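Local coordinates for protein DyP-type peroxidase (Pleurotus ostreatus PC15, PDB 6FSK) that is a heme b peroxidase of the dye-decolorizing family, probably using hydrogen peroxide to oxidise dyes and also manganese(II), at residues 121-129 / 462-470; 215-223 / 231-239. The protein carries 1 engineered substitution. One frame throughout, in Å; residues are numbered along the deposited sequence.

Overall arrangement
Both contacts lean on one antiparallel sheet, in which strands 462-472 and 238-247 are neighbours, yet they differ in kind: one pins a loop on a strand, the other joins two turns at a strand's start. Contact 1 joins segments 333 residues apart and is largely buried: aromatic rings cover a glycine pair of strand 462-472, with an arginine and waters along one border. Contact 2 is local, nested within the chain loop that contact 1 closes, and binds its turns through backbone bonds where strand 238-247 begins. It runs from a buried centre to an exposed edge with lysines and acids. The two centres lie about 27 Å apart, but Phe470 and Phe239 touch, linking the contacts through the sheet.

Contact 1: 121-129 / 462-470; sequences TPAWEAPFL and VVPRGGEYF
Trp124 lies flat over the backbone of Gly466 and Gly467, where no side chain holds the indole off. Gly466 CA makes a CH-pi contact with the five-membered ring, 3.7 Å from its centroid and 18° off the normal, while the benzo end reaches Gly467, its CZ3 coming within 3.4 Å of Gly467 O. Gly467 N also faces the ring and has no hydrogen-bond partner. The CG of Trp124 stands beside its own backbone N (chi1 -73°), which swings the indole over the glycines. Phe128 approaches the same pair obliquely, its CG 3.6 Å from Gly466 CA; a CB on Gly466 would collide with this ring.

Along the border, Glu125 N donates to Arg465 O at 2.9 Å, and the Arg465 guanidinium lays a face over the Trp124-Glu125 peptide. The Arg465 chain is bent at chi2 and chi3, which folds it back so that NH1 gives a weak bond to Ala123 O, also 2.9 Å. Water 2 joins Glu125 OE2 to Arg465 NE, and water 1 donates to both Ala123 O and Pro464 O.

In the second shell, Pro122 CG sits over the opposite indole face, 3.5 Å from its plane, across an inverse gamma turn centred on Ala123. Asp111 accepts the hydrogen bond of Trp124 NE1, fixing the ring's rotation. Replacing Trp124 by an alanine is likely to open a gap between Pro122 and the two glycines and to leave Asp111 without its indole donor.

Helix 102-109 also touches the indole through Gln102 and Arg103. Phe128 meets Phe25 of strand 20-28 edge-to-face and packs on Thr170 and Val172. The segment after strand 119-122 thus covers strand 462-472, whose Val462 touches the heme, and reaches across to strand 166-175, at one edge of the same sheet.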
ATOM      1  N   THR A 121     -21.596  -2.996  -8.000  1.00 16.38           N
ATOM      2  CA  THR A 121     -20.656  -4.001  -8.343  1.00 18.44           C
ATOM      3  C   THR A 121     -19.452  -3.340  -8.928  1.00 14.59           C
ATOM      4  O   THR A 121     -19.554  -2.677  -9.935  1.00 13.94           O
ATOM      5  CB  THR A 121     -21.250  -4.988  -9.364  1.00 20.77           C
ATOM      6  OG1 THR A 121     -22.437  -5.469  -8.781  1.00 22.43           O
ATOM      7  CG2 THR A 121     -20.325  -6.183  -9.641  1.00 24.39           C
ATOM      8  N   PRO A 122     -18.259  -3.482  -8.294  1.00 12.63           N
ATOM      9  CA  PRO A 122     -17.102  -2.845  -8.897  1.00 13.40           C
ATOM     10  C   PRO A 122     -16.691  -3.574 -10.179  1.00 13.09           C
ATOM     11  O   PRO A 122     -16.953  -4.840 -10.310  1.00 14.34           O
ATOM     12  CB  PRO A 122     -15.980  -3.095  -7.824  1.00 13.69           C
ATOM     13  CG  PRO A 122     -16.447  -4.127  -7.006  1.00 13.85           C
ATOM     14  CD  PRO A 122     -17.938  -4.149  -7.010  1.00 14.01           C
ATOM     15  N   ALA A 123     -16.000  -2.862 -11.066  1.00 12.87           N
ATOM     16  CA  ALA A 123     -15.534  -3.449 -12.334  1.00 13.04           C
ATOM     17  C   ALA A 123     -14.231  -4.155 -12.040  1.00 12.29           C
ATOM     18  O   ALA A 123     -13.122  -3.696 -12.337  1.00 13.77           O
ATOM     19  CB  ALA A 123     -15.370  -2.412 -13.363  1.00 14.84           C
ATOM     20  N   TRP A 124     -14.374  -5.329 -11.427  1.00 11.58           N
ATOM     21  CA  TRP A 124     -13.244  -6.149 -11.020  1.00 12.21           C
ATOM     22  C   TRP A 124     -13.201  -7.497 -11.762  1.00 12.81           C
ATOM     23  O   TRP A 124     -14.227  -7.932 -12.338  1.00 14.35           O
ATOM     24  CB  TRP A 124     -13.359  -6.474  -9.538  1.00 10.87           C
ATOM     25  CG  TRP A 124     -13.071  -5.300  -8.607  1.00 10.52           C
ATOM     26  CD1 TRP A 124     -12.620  -4.120  -8.916  1.00 11.16           C
ATOM     27  CD2 TRP A 124     -13.196  -5.343  -7.191  1.00 10.11           C
ATOM     28  NE1 TRP A 124     -12.458  -3.310  -7.768  1.00 10.17           N
ATOM     29  CE2 TRP A 124     -12.772  -4.079  -6.692  1.00 10.71           C
ATOM     30  CE3 TRP A 124     -13.479  -6.383  -6.286  1.00 10.86           C
ATOM     31  CZ2 TRP A 124     -12.733  -3.803  -5.354  1.00 11.34           C
ATOM     32  CZ3 TRP A 124     -13.487  -6.109  -4.951  1.00 12.75           C
ATOM     33  CH2 TRP A 124     -13.031  -4.804  -4.503  1.00 11.93           C
ATOM     34  N   GLU A 125     -12.038  -8.127 -11.773  1.00 12.91           N
ATOM     35  CA  GLU A 125     -11.986  -9.478 -12.278  1.00 13.09           C
ATOM     36  C   GLU A 125     -12.955 -10.375 -11.527  1.00 13.75           C
ATOM     37  O   GLU A 125     -13.224 -10.260 -10.324  1.00 12.77           O
ATOM     38  CB  GLU A 125     -10.594 -10.055 -12.177  1.00 16.23           C
ATOM     39  CG  GLU A 125      -9.572  -9.323 -12.983  1.00 17.22           C
ATOM     40  CD  GLU A 125      -8.273  -9.975 -13.096  1.00 18.44           C
ATOM     41  OE1 GLU A 125      -8.045 -11.009 -12.421  1.00 19.39           O
ATOM     42  OE2 GLU A 125      -7.425  -9.401 -13.823  1.00 19.94           O
ATOM     43  N   ALA A 126     -13.570 -11.350 -12.224  1.00 13.29           N
ATOM     44  CA  ALA A 126     -14.636 -12.158 -11.630  1.00 13.99           C
ATOM     45  C   ALA A 126     -14.388 -12.804 -10.298  1.00 13.06           C
ATOM     46  O   ALA A 126     -15.258 -12.772  -9.406  1.00 14.90           O
ATOM     47  CB  ALA A 126     -15.110 -13.176 -12.666  1.00 15.73           C
ATOM     48  N   PRO A 127     -13.216 -13.344 -10.081  1.00 11.78           N
ATOM     49  CA  PRO A 127     -12.993 -14.026  -8.823  1.00 12.44           C
ATOM     50  C   PRO A 127     -13.069 -13.081  -7.619  1.00 11.44           C
ATOM     51  O   PRO A 127     -13.492 -13.456  -6.532  1.00 13.45           O
ATOM     52  CB  PRO A 127     -11.622 -14.620  -8.957  1.00 13.41           C
ATOM     53  CG  PRO A 127     -11.381 -14.680 -10.414  1.00 15.23           C
ATOM     54  CD  PRO A 127     -12.152 -13.617 -11.082  1.00 13.21           C
ATOM     55  N   PHE A 128     -12.750 -11.790  -7.835  1.00 11.37           N
ATOM     56  CA  PHE A 128     -12.805 -10.847  -6.708  1.00 11.36           C
ATOM     57  C   PHE A 128     -14.166 -10.319  -6.401  1.00 12.44           C
ATOM     58  O   PHE A 128     -14.364  -9.606  -5.425  1.00 12.74           O
ATOM     59  CB  PHE A 128     -11.754  -9.700  -6.935  1.00 11.09           C
ATOM     60  CG  PHE A 128     -10.317 -10.177  -6.797  1.00 12.06           C
ATOM     61  CD1 PHE A 128      -9.794 -10.399  -5.506  1.00 11.61           C
ATOM     62  CD2 PHE A 128      -9.510 -10.443  -7.872  1.00 12.61           C
ATOM     63  CE1 PHE A 128      -8.511 -10.886  -5.367  1.00 12.21           C
ATOM     64  CE2 PHE A 128      -8.197 -10.913  -7.722  1.00 13.76           C
ATOM     65  CZ  PHE A 128      -7.710 -11.101  -6.462  1.00 13.12           C
ATOM     66  N   LEU A 129     -15.146 -10.727  -7.239  1.00 11.86           N
ATOM     67  CA  LEU A 129     -16.524 -10.469  -6.989  1.00 13.04           C
ATOM     68  C   LEU A 129     -17.116 -11.568  -6.162  1.00 13.21           C
ATOM     69  O   LEU A 129     -18.212 -11.410  -5.658  1.00 16.05           O
ATOM     70  CB  LEU A 129     -17.278 -10.198  -8.304  1.00 12.74           C
ATOM     71  CG  LEU A 129     -16.854  -8.978  -9.058  1.00 15.21           C
ATOM     72  CD1 LEU A 129     -17.727  -8.888 -10.304  1.00 17.87           C
ATOM     73  CD2 LEU A 129     -17.023  -7.758  -8.195  1.00 14.77           C
ATOM     74  N   VAL A 462      -4.127   4.215 -13.102  1.00  9.46           N
ATOM     75  CA  VAL A 462      -4.201   3.025 -12.182  1.00  9.79           C
ATOM     76  C   VAL A 462      -5.629   2.577 -12.186  1.00 10.58           C
ATOM     77  O   VAL A 462      -6.532   3.399 -12.047  1.00 11.86           O
ATOM     78  CB  VAL A 462      -3.716   3.447 -10.738  1.00  9.43           C
ATOM     79  CG1 VAL A 462      -3.913   2.252  -9.810  1.00 11.07           C
ATOM     80  CG2 VAL A 462      -2.246   3.762 -10.790  1.00  9.92           C
ATOM     81  N   VAL A 463      -5.840   1.286 -12.406  1.00  9.65           N
ATOM     82  CA  VAL A 463      -7.170   0.689 -12.550  1.00 11.18           C
ATOM     83  C   VAL A 463      -7.300  -0.455 -11.516  1.00 12.35           C
ATOM     84  O   VAL A 463      -6.598  -1.466 -11.625  1.00 10.80           O
ATOM     85  CB  VAL A 463      -7.280   0.099 -13.875  1.00 12.94           C
ATOM     86  CG1 VAL A 463      -8.686  -0.521 -14.093  1.00 14.08           C
ATOM     87  CG2 VAL A 463      -7.147   1.203 -14.979  1.00 13.63           C
ATOM     88  N   PRO A 464      -8.128  -0.321 -10.490  1.00 10.93           N
ATOM     89  CA  PRO A 464      -8.308  -1.422  -9.577  1.00 10.10           C
ATOM     90  C   PRO A 464      -9.113  -2.549 -10.190  1.00 10.13           C
ATOM     91  O   PRO A 464     -10.157  -2.272 -10.804  1.00 10.68           O
ATOM     92  CB  PRO A 464      -9.073  -0.797  -8.438  1.00 10.81           C
ATOM     93  CG  PRO A 464      -9.826   0.374  -9.058  1.00 12.01           C
ATOM     94  CD  PRO A 464      -8.995   0.828 -10.184  1.00 11.87           C
ATOM     95  N   ARG A 465      -8.631  -3.798 -10.034  1.00  9.40           N
ATOM     96  CA  ARG A 465      -9.337  -4.938 -10.554  1.00  9.93           C
ATOM     97  C   ARG A 465      -9.650  -6.004  -9.534  1.00 10.29           C
ATOM     98  O   ARG A 465     -10.085  -7.130  -9.891  1.00 10.92           O
ATOM     99  CB  ARG A 465      -8.552  -5.480 -11.720  1.00 10.72           C
ATOM    100  CG  ARG A 465      -8.529  -4.537 -12.932  1.00 11.44           C
ATOM    101  CD  ARG A 465      -9.849  -4.440 -13.698  1.00 14.13           C
ATOM    102  NE  ARG A 465     -10.134  -5.699 -14.420  1.00 15.09           N
ATOM    103  CZ  ARG A 465     -11.333  -6.077 -14.812  1.00 17.41           C
ATOM    104  NH1 ARG A 465     -12.364  -5.333 -14.559  1.00 15.65           N
ATOM    105  NH2 ARG A 465     -11.435  -7.180 -15.547  1.00 19.50           N
ATOM    106  N   GLY A 466      -9.528  -5.661  -8.252  1.00 10.25           N
ATOM    107  CA  GLY A 466      -9.863  -6.585  -7.205  1.00  9.66           C
ATOM    108  C   GLY A 466      -9.316  -6.070  -5.885  1.00 12.17           C
ATOM    109  O   GLY A 466      -8.455  -5.182  -5.864  1.00 10.17           O
ATOM    110  N   GLY A 467      -9.813  -6.649  -4.812  1.00 11.48           N
ATOM    111  CA  GLY A 467      -9.327  -6.239  -3.498  1.00 11.05           C
ATOM    112  C   GLY A 467     -10.136  -6.843  -2.418  1.00 11.57           C
ATOM    113  O   GLY A 467     -11.227  -7.303  -2.643  1.00 12.36           O
ATOM    114  N   GLU A 468      -9.565  -6.943  -1.220  1.00  9.85           N
ATOM    115  CA  GLU A 468     -10.351  -7.243  -0.014  1.00 10.01           C
ATOM    116  C   GLU A 468      -9.563  -6.761   1.210  1.00 10.13           C
ATOM    117  O   GLU A 468      -8.359  -6.442   1.118  1.00 10.93           O
ATOM    118  CB  GLU A 468     -10.717  -8.722   0.047  1.00 12.32           C
ATOM    119  CG  GLU A 468     -11.615  -9.214   1.192  1.00 13.18           C
ATOM    120  CD  GLU A 468     -12.927  -8.434   1.368  1.00 15.50           C
ATOM    121  OE1 GLU A 468     -14.011  -9.063   1.171  1.00 16.09           O
ATOM    122  OE2 GLU A 468     -12.988  -7.230   1.753  1.00 12.36           O
ATOM    123  N   TYR A 469     -10.297  -6.575   2.302  1.00 10.09           N
ATOM    124  CA  TYR A 469      -9.771  -6.175   3.629  1.00  8.98           C
ATOM    125  C   TYR A 469      -9.710  -7.420   4.485  1.00  9.27           C
ATOM    126  O   TYR A 469     -10.691  -8.159   4.613  1.00 10.68           O
ATOM    127  CB  TYR A 469     -10.708  -5.202   4.275  1.00  8.81           C
ATOM    128  CG  TYR A 469     -10.968  -3.915   3.513  1.00  8.28           C
ATOM    129  CD1 TYR A 469      -9.869  -3.196   3.011  1.00  8.64           C
ATOM    130  CD2 TYR A 469     -12.251  -3.351   3.381  1.00  8.63           C
ATOM    131  CE1 TYR A 469     -10.026  -1.978   2.369  1.00  8.51           C
ATOM    132  CE2 TYR A 469     -12.422  -2.102   2.744  1.00  8.44           C
ATOM    133  CZ  TYR A 469     -11.315  -1.413   2.254  1.00  8.17           C
ATOM    134  OH  TYR A 469     -11.499  -0.223   1.676  1.00  9.63           O
ATOM    135  N   PHE A 470      -8.572  -7.641   5.089  1.00  9.14           N
ATOM    136  CA  PHE A 470      -8.326  -8.796   5.907  1.00  9.79           C
ATOM    137  C   PHE A 470      -7.732  -8.373   7.267  1.00  9.47           C
ATOM    138  O   PHE A 470      -7.310  -7.231   7.428  1.00 10.20           O
ATOM    139  CB  PHE A 470      -7.315  -9.757   5.266  1.00  9.69           C
ATOM    140  CG  PHE A 470      -7.682 -10.264   3.877  1.00 10.29           C
ATOM    141  CD1 PHE A 470      -8.410 -11.387   3.672  1.00  9.75           C
ATOM    142  CD2 PHE A 470      -7.329  -9.550   2.804  1.00 10.56           C
ATOM    143  CE1 PHE A 470      -8.703 -11.825   2.398  1.00 10.38           C
ATOM    144  CE2 PHE A 470      -7.583  -9.997   1.515  1.00 10.98           C
ATOM    145  CZ  PHE A 470      -8.276 -11.112   1.325  1.00 10.48           C
TER
HETATM  146  O   HOH W   1     -11.931  -1.244 -12.592  1.00 17.85           O
HETATM  147  O   HOH W   2      -8.094  -7.533 -15.406  1.00 22.09           O
HETATM  148  O   HOH W   3     -13.024  -9.482  -2.981  1.00 22.56           O

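Contact 2: 215-223 / 231-239; sequences GFILAKENG and PDWAKDGSF
Ala219 is gripped through both its backbone polar groups: its N donates to Gly237 O at 2.8 Å, and its O accepts from Asp236 N at 2.9 Å. These bonds lock together two type II beta turns, Leu218 to Glu221 and Ala234 to Gly237. The packing here is close, with Ala219 CB set against Ala234 O at 3.4 Å and Lys220 CD against Pro231 O at 3.2 Å. Next to it Ser238, with OG opposite its backbone N (chi1 -174°), sends that hydroxyl to Ile217 O, 2.7 Å away, where strand 238-247 begins.

Toward solvent the fit is looser. Lys220 NZ forms a long salt bridge, 3.7 Å, with Asp232 OD1; the stronger partners of that amine are the carbonyl oxygens of Ala227 and Arg230. The extended chain of exposed Lys235 crosses Glu221 at about a right angle, bringing its CE, rather than its amine, close to the carboxylate.

Between these zones Glu221 OE2 and Asp236 OD1 lie 2.4 Å apart, in nearly coplanar carboxylates. So short a separation implies that one of the two acids probably holds a proton, so that the pair would carry about one negative charge rather than two, with the amine of Lys235 nearby but beyond a salt bridge.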
ATOM      1  N   GLY A 215       0.368   0.673  18.614  1.00  9.52           N
ATOM      2  CA  GLY A 215      -1.064   0.530  18.465  1.00  9.77           C
ATOM      3  C   GLY A 215      -1.689   1.222  17.293  1.00  9.26           C
ATOM      4  O   GLY A 215      -2.874   1.017  17.036  1.00 11.71           O
ATOM      5  N   PHE A 216      -0.905   2.009  16.527  1.00  8.66           N
ATOM      6  CA  PHE A 216      -1.407   2.539  15.229  1.00  9.84           C
ATOM      7  C   PHE A 216      -1.243   1.456  14.137  1.00  9.39           C
ATOM      8  O   PHE A 216      -1.829   1.640  13.067  1.00  9.75           O
ATOM      9  CB  PHE A 216      -0.659   3.810  14.874  1.00 10.78           C
ATOM     10  CG  PHE A 216      -1.039   4.944  15.774  1.00  9.14           C
ATOM     11  CD1 PHE A 216      -2.333   5.458  15.801  1.00  9.99           C
ATOM     12  CD2 PHE A 216      -0.121   5.458  16.686  1.00 10.09           C
ATOM     13  CE1 PHE A 216      -2.705   6.474  16.698  1.00 10.51           C
ATOM     14  CE2 PHE A 216      -0.533   6.448  17.543  1.00 10.49           C
ATOM     15  CZ  PHE A 216      -1.806   6.944  17.604  1.00  9.79           C
ATOM     16  N   ILE A 217      -0.519   0.388  14.441  1.00  9.91           N
ATOM     17  CA  ILE A 217      -0.284  -0.725  13.476  1.00 10.89           C
ATOM     18  C   ILE A 217      -0.889  -2.004  13.981  1.00 12.08           C
ATOM     19  O   ILE A 217      -1.486  -2.750  13.177  1.00 10.56           O
ATOM     20  CB  ILE A 217       1.220  -0.934  13.177  1.00 10.54           C
ATOM     21  CG1 ILE A 217       1.894   0.366  12.660  1.00 10.97           C
ATOM     22  CG2 ILE A 217       1.488  -2.141  12.220  1.00 11.01           C
ATOM     23  CD1 ILE A 217       1.300   0.954  11.360  1.00 11.02           C
ATOM     24  N   LEU A 218      -0.737  -2.295  15.277  1.00 11.18           N
ATOM     25  CA  LEU A 218      -1.192  -3.498  15.888  1.00 11.71           C
ATOM     26  C   LEU A 218      -2.340  -3.224  16.774  1.00 13.78           C
ATOM     27  O   LEU A 218      -2.252  -2.372  17.644  1.00 14.12           O
ATOM     28  CB  LEU A 218      -0.043  -4.067  16.695  1.00 12.70           C
ATOM     29  CG  LEU A 218       1.247  -4.502  16.027  1.00 14.10           C
ATOM     30  CD1 LEU A 218       2.363  -4.781  17.062  1.00 15.63           C
ATOM     31  CD2 LEU A 218       1.013  -5.706  15.170  1.00 15.78           C
ATOM     32  N   ALA A 219      -3.434  -3.998  16.659  1.00 12.02           N
ATOM     33  CA  ALA A 219      -4.554  -3.837  17.553  1.00 12.81           C
ATOM     34  C   ALA A 219      -4.197  -4.141  19.036  1.00 13.24           C
ATOM     35  O   ALA A 219      -3.384  -5.025  19.314  1.00 13.03           O
ATOM     36  CB  ALA A 219      -5.685  -4.747  17.139  1.00 13.99           C
ATOM     37  N   LYS A 220      -4.803  -3.299  19.869  1.00 14.38           N
ATOM     38  CA  LYS A 220      -4.706  -3.375  21.337  1.00 16.93           C
ATOM     39  C   LYS A 220      -3.298  -3.240  21.863  1.00 18.48           C
ATOM     40  O   LYS A 220      -2.974  -3.764  22.922  1.00 24.48           O
ATOM     41  CB  LYS A 220      -5.310  -4.678  21.845  1.00 19.34           C
ATOM     42  CG  LYS A 220      -6.758  -4.859  21.433  1.00 20.07           C
ATOM     43  CD  LYS A 220      -7.472  -6.029  22.097  1.00 22.94           C
ATOM     44  CE  LYS A 220      -7.463  -5.959  23.619  1.00 24.83           C
ATOM     45  NZ  LYS A 220      -8.671  -5.365  24.190  1.00 24.52           N
ATOM     46  N   GLU A 221      -2.430  -2.568  21.145  1.00 14.43           N
ATOM     47  CA  GLU A 221      -1.126  -2.151  21.703  1.00 13.93           C
ATOM     48  C   GLU A 221      -1.223  -0.689  21.970  1.00 13.52           C
ATOM     49  O   GLU A 221      -2.177  -0.015  21.627  1.00 13.44           O
ATOM     50  CB  GLU A 221       0.013  -2.482  20.738  1.00 14.58           C
ATOM     51  CG  GLU A 221       0.351  -3.941  20.620  1.00 16.48           C
ATOM     52  CD  GLU A 221       1.042  -4.573  21.833  1.00 21.25           C
ATOM     53  OE1 GLU A 221       1.311  -3.855  22.841  1.00 21.12           O
ATOM     54  OE2 GLU A 221       1.322  -5.789  21.774  1.00 20.05           O
ATOM     55  N   ASN A 222      -0.238  -0.176  22.692  1.00 14.14           N
ATOM     56  CA  ASN A 222      -0.279   1.227  23.107  1.00 15.56           C
ATOM     57  C   ASN A 222      -0.478   2.173  21.923  1.00 12.75           C
ATOM     58  O   ASN A 222       0.283   2.068  20.936  1.00 14.20           O
ATOM     59  CB  ASN A 222       1.072   1.487  23.774  1.00 16.52           C
ATOM     60  CG  ASN A 222       1.197   2.871  24.307  1.00 17.53           C
ATOM     61  OD1 ASN A 222       0.242   3.402  24.853  1.00 19.74           O
ATOM     62  ND2 ASN A 222       2.392   3.453  24.195  1.00 17.36           N
ATOM     63  N   GLY A 223      -1.499   2.999  21.997  1.00 13.78           N
ATOM     64  CA  GLY A 223      -1.910   3.872  20.954  1.00 13.74           C
ATOM     65  C   GLY A 223      -3.099   3.500  20.123  1.00 13.52           C
ATOM     66  O   GLY A 223      -3.558   4.322  19.267  1.00 14.24           O
ATOM     67  N   PRO A 231     -11.772  -7.353  21.007  1.00 17.38           N
ATOM     68  CA  PRO A 231     -11.590  -8.565  21.793  1.00 16.02           C
ATOM     69  C   PRO A 231     -10.204  -8.893  22.054  1.00 16.89           C
ATOM     70  O   PRO A 231      -9.310  -8.495  21.296  1.00 15.26           O
ATOM     71  CB  PRO A 231     -12.281  -9.625  20.911  1.00 16.35           C
ATOM     72  CG  PRO A 231     -11.933  -9.146  19.508  1.00 16.39           C
ATOM     73  CD  PRO A 231     -12.149  -7.684  19.604  1.00 16.30           C
ATOM     74  N   ASP A 232      -9.934  -9.567  23.181  1.00 16.29           N
ATOM     75  CA  ASP A 232      -8.573  -9.895  23.530  1.00 18.36           C
ATOM     76  C   ASP A 232      -7.819 -10.642  22.411  1.00 16.91           C
ATOM     77  O   ASP A 232      -6.617 -10.471  22.226  1.00 16.91           O
ATOM     78  CB  ASP A 232      -8.551 -10.748  24.820  1.00 23.60           C
ATOM     79  CG  ASP A 232      -8.723  -9.891  26.078  1.00 32.44           C
ATOM     80  OD1 ASP A 232      -8.638  -8.644  25.983  1.00 33.44           O
ATOM     81  OD2 ASP A 232      -8.937 -10.484  27.152  1.00 36.89           O
ATOM     82  N   TRP A 233      -8.482 -11.495  21.647  1.00 17.04           N
ATOM     83  CA  TRP A 233      -7.794 -12.246  20.642  1.00 16.55           C
ATOM     84  C   TRP A 233      -7.190 -11.354  19.520  1.00 16.00           C
ATOM     85  O   TRP A 233      -6.244 -11.787  18.825  1.00 17.53           O
ATOM     86  CB  TRP A 233      -8.694 -13.362  20.033  1.00 18.53           C
ATOM     87  CG  TRP A 233      -9.823 -12.978  19.143  1.00 18.43           C
ATOM     88  CD1 TRP A 233     -11.134 -12.942  19.455  1.00 17.96           C
ATOM     89  CD2 TRP A 233      -9.748 -12.613  17.764  1.00 18.89           C
ATOM     90  NE1 TRP A 233     -11.877 -12.559  18.381  1.00 21.10           N
ATOM     91  CE2 TRP A 233     -11.048 -12.369  17.326  1.00 18.98           C
ATOM     92  CE3 TRP A 233      -8.713 -12.510  16.858  1.00 18.77           C
ATOM     93  CZ2 TRP A 233     -11.318 -11.983  16.018  1.00 20.48           C
ATOM     94  CZ3 TRP A 233      -8.991 -12.167  15.581  1.00 20.04           C
ATOM     95  CH2 TRP A 233     -10.286 -11.885  15.183  1.00 20.40           C
ATOM     96  N   ALA A 234      -7.750 -10.162  19.377  1.00 15.18           N
ATOM     97  CA  ALA A 234      -7.324  -9.219  18.330  1.00 13.20           C
ATOM     98  C   ALA A 234      -6.003  -8.576  18.678  1.00 15.46           C
ATOM     99  O   ALA A 234      -5.316  -8.023  17.798  1.00 13.62           O
ATOM    100  CB  ALA A 234      -8.378  -8.173  18.070  1.00 14.28           C
ATOM    101  N   LYS A 235      -5.520  -8.679  19.928  1.00 14.20           N
ATOM    102  CA  LYS A 235      -4.208  -8.105  20.241  1.00 14.39           C
ATOM    103  C   LYS A 235      -3.141  -8.634  19.337  1.00 13.28           C
ATOM    104  O   LYS A 235      -3.043  -9.831  19.060  1.00 13.37           O
ATOM    105  CB  LYS A 235      -3.804  -8.432  21.685  1.00 17.01           C
ATOM    106  CG  LYS A 235      -2.504  -7.801  22.069  1.00 19.66           C
ATOM    107  CD  LYS A 235      -2.178  -8.068  23.556  1.00 23.13           C
ATOM    108  CE  LYS A 235      -0.955  -7.248  23.867  1.00 30.27           C
ATOM    109  NZ  LYS A 235      -1.030  -6.916  25.308  1.00 37.24           N
ATOM    110  N   ASP A 236      -2.355  -7.713  18.778  1.00 13.13           N
ATOM    111  CA  ASP A 236      -1.164  -8.006  17.991  1.00 12.84           C
ATOM    112  C   ASP A 236      -1.543  -8.580  16.586  1.00 12.63           C
ATOM    113  O   ASP A 236      -0.645  -9.065  15.947  1.00 13.38           O
ATOM    114  CB  ASP A 236      -0.155  -8.903  18.651  1.00 13.86           C
ATOM    115  CG  ASP A 236       0.605  -8.189  19.779  1.00 18.46           C
ATOM    116  OD1 ASP A 236       0.604  -6.943  19.757  1.00 17.53           O
ATOM    117  OD2 ASP A 236       1.164  -8.886  20.687  1.00 20.14           O
ATOM    118  N   GLY A 237      -2.780  -8.407  16.200  1.00 11.50           N
ATOM    119  CA  GLY A 237      -3.189  -8.534  14.763  1.00 12.41           C
ATOM    120  C   GLY A 237      -3.141  -7.144  14.108  1.00 11.83           C
ATOM    121  O   GLY A 237      -3.031  -6.080  14.765  1.00 12.73           O
ATOM    122  N   SER A 238      -3.210  -7.156  12.786  1.00  9.93           N
ATOM    123  CA  SER A 238      -3.222  -5.890  12.032  1.00 10.43           C
ATOM    124  C   SER A 238      -4.161  -6.092  10.822  1.00  9.70           C
ATOM    125  O   SER A 238      -4.315  -7.203  10.348  1.00 10.35           O
ATOM    126  CB  SER A 238      -1.820  -5.577  11.591  1.00  9.74           C
ATOM    127  OG  SER A 238      -1.750  -4.276  10.956  1.00  9.48           O
ATOM    128  N   PHE A 239      -4.710  -5.017  10.322  1.00  9.48           N
ATOM    129  CA  PHE A 239      -5.575  -5.007   9.136  1.00  9.67           C
ATOM    130  C   PHE A 239      -4.712  -4.894   7.905  1.00 10.17           C
ATOM    131  O   PHE A 239      -3.905  -3.973   7.743  1.00 10.93           O
ATOM    132  CB  PHE A 239      -6.595  -3.894   9.153  1.00 10.18           C
ATOM    133  CG  PHE A 239      -7.639  -4.003  10.229  1.00 10.13           C
ATOM    134  CD1 PHE A 239      -8.759  -4.742  10.011  1.00 10.81           C
ATOM    135  CD2 PHE A 239      -7.490  -3.411  11.478  1.00 12.42           C
ATOM    136  CE1 PHE A 239      -9.715  -4.899  10.953  1.00 12.89           C
ATOM    137  CE2 PHE A 239      -8.433  -3.609  12.462  1.00 13.17           C
ATOM    138  CZ  PHE A 239      -9.588  -4.301  12.167  1.00 13.51           C
TER